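Putative polysaccharide deacetylase (Bdellovibrio bacteriovorus HD100, PDB 5JP6) probably removes acetyl groups from peptidoglycan as a zinc-dependent carbohydrate esterase of family 4, acting during the predator's interaction with its bacterial prey. Local coordinates at residues F175-H180 with L333-Q338. The protein carries 1 engineered substitution. Numbering follows the deposited sequence.
Sequences FDDGPH and LFHDIQ. With ZN (zinc ion), chain B.
Phe-175 and Asp-336 each bury nearly 90 Å² in this contact. The carboxylate of Asp-336 slants across the Phe-175 side chain, OD1 lying 3.6 Å from Phe-175 CB, with ring and carboxylate planes 75° apart. CG of Asp-336 sits between its own backbone N and carbonyl carbon (chi1 54°), a torsion that turns the carboxylate toward the loop after Asp-176. There a water bridges Phe-175 O, Asp-336 OD1 (2.7 Å) and Gly-178 N, accepting from the last, while OD2 of Asp-336 is bonded to Thr-184. Phe-175 also lies alongside Phe-334; the rings are nearly parallel (16°) but slid apart, so the touch is made by Phe-175 CD1 and CE1 against Phe-334 CB, both at 3.5 Å, with Met-345 of helix 339-354 packing on both residues. Strands 170-176 and 330-335 run parallel here, joined by Asp-176 N to Phe-334 O at 2.9 Å, and their C-terminal ends carry the metal site, as in the NodB-type deacetylase fold. Asp-177 OD2 binds zinc at 2.4 Å together with His-227 and Tyr-280, and the edge of the His-335 ring approaches this oxygen through CD2. His-335 NE2 is hydrogen-bonded to Tyr-280, and Asp-176 OD1 forms a salt bridge with Arg-277. Ile-337 packs on the loop backbone, its CG2 3.3 Å from Asp-177 O and CD1 against Asp-177 CB.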
ATOM      1  N   PHE A 175      -0.808  -6.019  -2.328  1.00 16.35           N
ATOM      2  CA  PHE A 175      -0.948  -4.605  -1.990  1.00 16.94           C
ATOM      3  C   PHE A 175      -1.044  -4.450  -0.480  1.00 17.64           C
ATOM      4  O   PHE A 175      -1.974  -4.973   0.140  1.00 17.21           O
ATOM      5  CB  PHE A 175      -2.218  -4.026  -2.627  1.00 17.25           C
ATOM      6  CG  PHE A 175      -2.161  -3.981  -4.136  1.00 17.01           C
ATOM      7  CD1 PHE A 175      -1.598  -2.915  -4.787  1.00 18.23           C
ATOM      8  CD2 PHE A 175      -2.650  -5.033  -4.873  1.00 18.36           C
ATOM      9  CE1 PHE A 175      -1.514  -2.898  -6.166  1.00 17.94           C
ATOM     10  CE2 PHE A 175      -2.575  -5.023  -6.259  1.00 18.23           C
ATOM     11  CZ  PHE A 175      -1.990  -3.948  -6.899  1.00 17.54           C
ATOM     12  N   ASP A 176      -0.096  -3.703   0.077  1.00 16.84           N
ATOM     13  CA  ASP A 176      -0.057  -3.429   1.524  1.00 16.83           C
ATOM     14  C   ASP A 176      -0.582  -2.067   1.913  1.00 17.86           C
ATOM     15  O   ASP A 176      -0.387  -1.098   1.170  1.00 17.50           O
ATOM     16  CB  ASP A 176       1.396  -3.490   2.019  1.00 17.98           C
ATOM     17  CG  ASP A 176       1.939  -4.876   2.141  1.00 18.60           C
ATOM     18  OD1 ASP A 176       1.271  -5.867   1.760  1.00 20.31           O
ATOM     19  OD2 ASP A 176       3.083  -4.989   2.657  1.00 21.34           O
ATOM     20  N   ASP A 177      -1.153  -2.041   3.109  1.00 18.05           N
ATOM     21  CA  ASP A 177      -1.417  -0.844   3.915  1.00 19.09           C
ATOM     22  C   ASP A 177      -2.671  -0.068   3.644  1.00 18.65           C
ATOM     23  O   ASP A 177      -2.935   0.915   4.324  1.00 21.63           O
ATOM     24  CB  ASP A 177      -0.199   0.056   3.917  1.00 20.64           C
ATOM     25  CG  ASP A 177       0.934  -0.596   4.613  1.00 24.49           C
ATOM     26  OD1 ASP A 177       0.660  -1.447   5.499  1.00 30.91           O
ATOM     27  OD2 ASP A 177       2.057  -0.328   4.306  1.00 31.83           O
ATOM     28  N   GLY A 178      -3.457  -0.566   2.712  1.00 18.78           N
ATOM     29  CA  GLY A 178      -4.757   0.024   2.372  1.00 19.83           C
ATOM     30  C   GLY A 178      -5.844  -0.542   3.276  1.00 19.25           C
ATOM     31  O   GLY A 178      -5.580  -1.261   4.237  1.00 19.16           O
ATOM     32  N   PRO A 179      -7.089  -0.223   2.963  1.00 18.69           N
ATOM     33  CA  PRO A 179      -7.466   0.544   1.776  1.00 20.13           C
ATOM     34  C   PRO A 179      -7.318   2.043   1.955  1.00 20.71           C
ATOM     35  O   PRO A 179      -7.516   2.569   3.061  1.00 24.25           O
ATOM     36  CB  PRO A 179      -8.951   0.187   1.616  1.00 22.42           C
ATOM     37  CG  PRO A 179      -9.405  -0.132   2.998  1.00 24.25           C
ATOM     38  CD  PRO A 179      -8.245  -0.757   3.669  1.00 21.14           C
ATOM     39  N   HIS A 180      -7.008   2.715   0.852  1.00 20.01           N
ATOM     40  CA  HIS A 180      -7.083   4.186   0.796  1.00 20.18           C
ATOM     41  C   HIS A 180      -8.493   4.583   0.339  1.00 20.98           C
ATOM     42  O   HIS A 180      -9.187   3.803  -0.293  1.00 23.91           O
ATOM     43  CB  HIS A 180      -6.022   4.732  -0.172  1.00 20.15           C
ATOM     44  CG  HIS A 180      -5.830   6.223  -0.102  1.00 19.99           C
ATOM     45  ND1 HIS A 180      -6.499   7.114  -0.931  1.00 21.58           N
ATOM     46  CD2 HIS A 180      -5.090   6.974   0.733  1.00 21.46           C
ATOM     47  CE1 HIS A 180      -6.130   8.341  -0.621  1.00 23.21           C
ATOM     48  NE2 HIS A 180      -5.295   8.280   0.397  1.00 22.01           N
ATOM     49  N   LEU A 333       5.436  -6.879  -4.469  1.00 18.40           N
ATOM     50  CA  LEU A 333       5.024  -5.964  -3.394  1.00 19.01           C
ATOM     51  C   LEU A 333       4.696  -4.563  -3.934  1.00 16.81           C
ATOM     52  O   LEU A 333       5.607  -3.863  -4.409  1.00 19.44           O
ATOM     53  CB  LEU A 333       6.145  -5.823  -2.366  1.00 20.81           C
ATOM     54  CG  LEU A 333       5.855  -4.859  -1.225  1.00 21.89           C
ATOM     55  CD1 LEU A 333       4.650  -5.284  -0.376  1.00 23.81           C
ATOM     56  CD2 LEU A 333       7.090  -4.674  -0.341  1.00 25.29           C
ATOM     57  N   PHE A 334       3.423  -4.175  -3.785  1.00 17.46           N
ATOM     58  CA  PHE A 334       2.905  -2.817  -4.096  1.00 17.84           C
ATOM     59  C   PHE A 334       2.262  -2.337  -2.765  1.00 16.73           C
ATOM     60  O   PHE A 334       1.958  -3.115  -1.850  1.00 17.49           O
ATOM     61  CB  PHE A 334       1.854  -2.805  -5.198  1.00 17.63           C
ATOM     62  CG  PHE A 334       2.385  -2.971  -6.610  1.00 16.79           C
ATOM     63  CD1 PHE A 334       3.262  -2.015  -7.194  1.00 18.52           C
ATOM     64  CD2 PHE A 334       1.953  -4.033  -7.381  1.00 17.45           C
ATOM     65  CE1 PHE A 334       3.655  -2.165  -8.498  1.00 19.75           C
ATOM     66  CE2 PHE A 334       2.334  -4.152  -8.707  1.00 19.20           C
ATOM     67  CZ  PHE A 334       3.200  -3.240  -9.234  1.00 20.53           C
ATOM     68  N   HIS A 335       1.966  -1.041  -2.749  1.00 16.81           N
ATOM     69  CA  HIS A 335       1.132  -0.420  -1.709  1.00 16.94           C
ATOM     70  C   HIS A 335      -0.028   0.300  -2.377  1.00 17.09           C
ATOM     71  O   HIS A 335       0.201   1.205  -3.183  1.00 18.44           O
ATOM     72  CB  HIS A 335       1.967   0.547  -0.879  1.00 18.63           C
ATOM     73  CG  HIS A 335       3.099  -0.105  -0.149  1.00 18.20           C
ATOM     74  ND1 HIS A 335       4.287  -0.417  -0.780  1.00 19.50           N
ATOM     75  CD2 HIS A 335       3.188  -0.601   1.117  1.00 19.76           C
ATOM     76  CE1 HIS A 335       5.065  -1.054   0.088  1.00 21.28           C
ATOM     77  NE2 HIS A 335       4.417  -1.169   1.233  1.00 22.11           N
ATOM     78  N   ASP A 336      -1.269  -0.072  -2.038  1.00 17.79           N
ATOM     79  CA  ASP A 336      -2.429   0.560  -2.696  1.00 18.31           C
ATOM     80  C   ASP A 336      -2.663   1.969  -2.083  1.00 18.12           C
ATOM     81  O   ASP A 336      -3.469   2.729  -2.614  1.00 21.54           O
ATOM     82  CB  ASP A 336      -3.707  -0.295  -2.740  1.00 18.98           C
ATOM     83  CG  ASP A 336      -4.150  -0.791  -1.393  1.00 18.40           C
ATOM     84  OD1 ASP A 336      -3.271  -1.268  -0.635  1.00 19.46           O
ATOM     85  OD2 ASP A 336      -5.369  -0.728  -1.077  1.00 20.10           O
ATOM     86  N   ILE A 337      -1.928   2.335  -1.042  1.00 17.68           N
ATOM     87  CA  ILE A 337      -1.932   3.709  -0.515  1.00 18.47           C
ATOM     88  C   ILE A 337      -0.948   4.642  -1.231  1.00 17.98           C
ATOM     89  O   ILE A 337      -0.869   5.835  -0.917  1.00 19.52           O
ATOM     90  CB  ILE A 337      -1.691   3.741   1.018  1.00 21.03           C
ATOM     91  CG1 ILE A 337      -0.316   3.197   1.381  1.00 21.92           C
ATOM     92  CG2 ILE A 337      -2.776   2.953   1.741  1.00 22.14           C
ATOM     93  CD1 ILE A 337       0.134   3.538   2.764  1.00 28.35           C
ATOM     94  N   GLN A 338      -0.221   4.106  -2.220  1.00 17.53           N
ATOM     95  CA  GLN A 338       0.730   4.895  -2.987  1.00 17.95           C
ATOM     96  C   GLN A 338       0.022   5.354  -4.287  1.00 17.09           C
ATOM     97  O   GLN A 338      -0.290   4.543  -5.161  1.00 19.20           O
ATOM     98  CB  GLN A 338       1.964   4.072  -3.345  1.00 20.25           C
ATOM     99  CG  GLN A 338       3.110   4.910  -3.908  1.00 21.96           C
ATOM    100  CD  GLN A 338       3.734   5.812  -2.821  1.00 21.85           C
ATOM    101  OE1 GLN A 338       4.188   5.366  -1.739  1.00 25.92           O
ATOM    102  NE2 GLN A 338       3.695   7.073  -3.070  1.00 26.87           N
TER
HETATM  103 ZN    ZN B 401       3.520  -2.074   5.082  0.50 37.29          ZN
HETATM  104  O   HOH W   1      -3.861  -3.122   1.260  1.00 19.90           O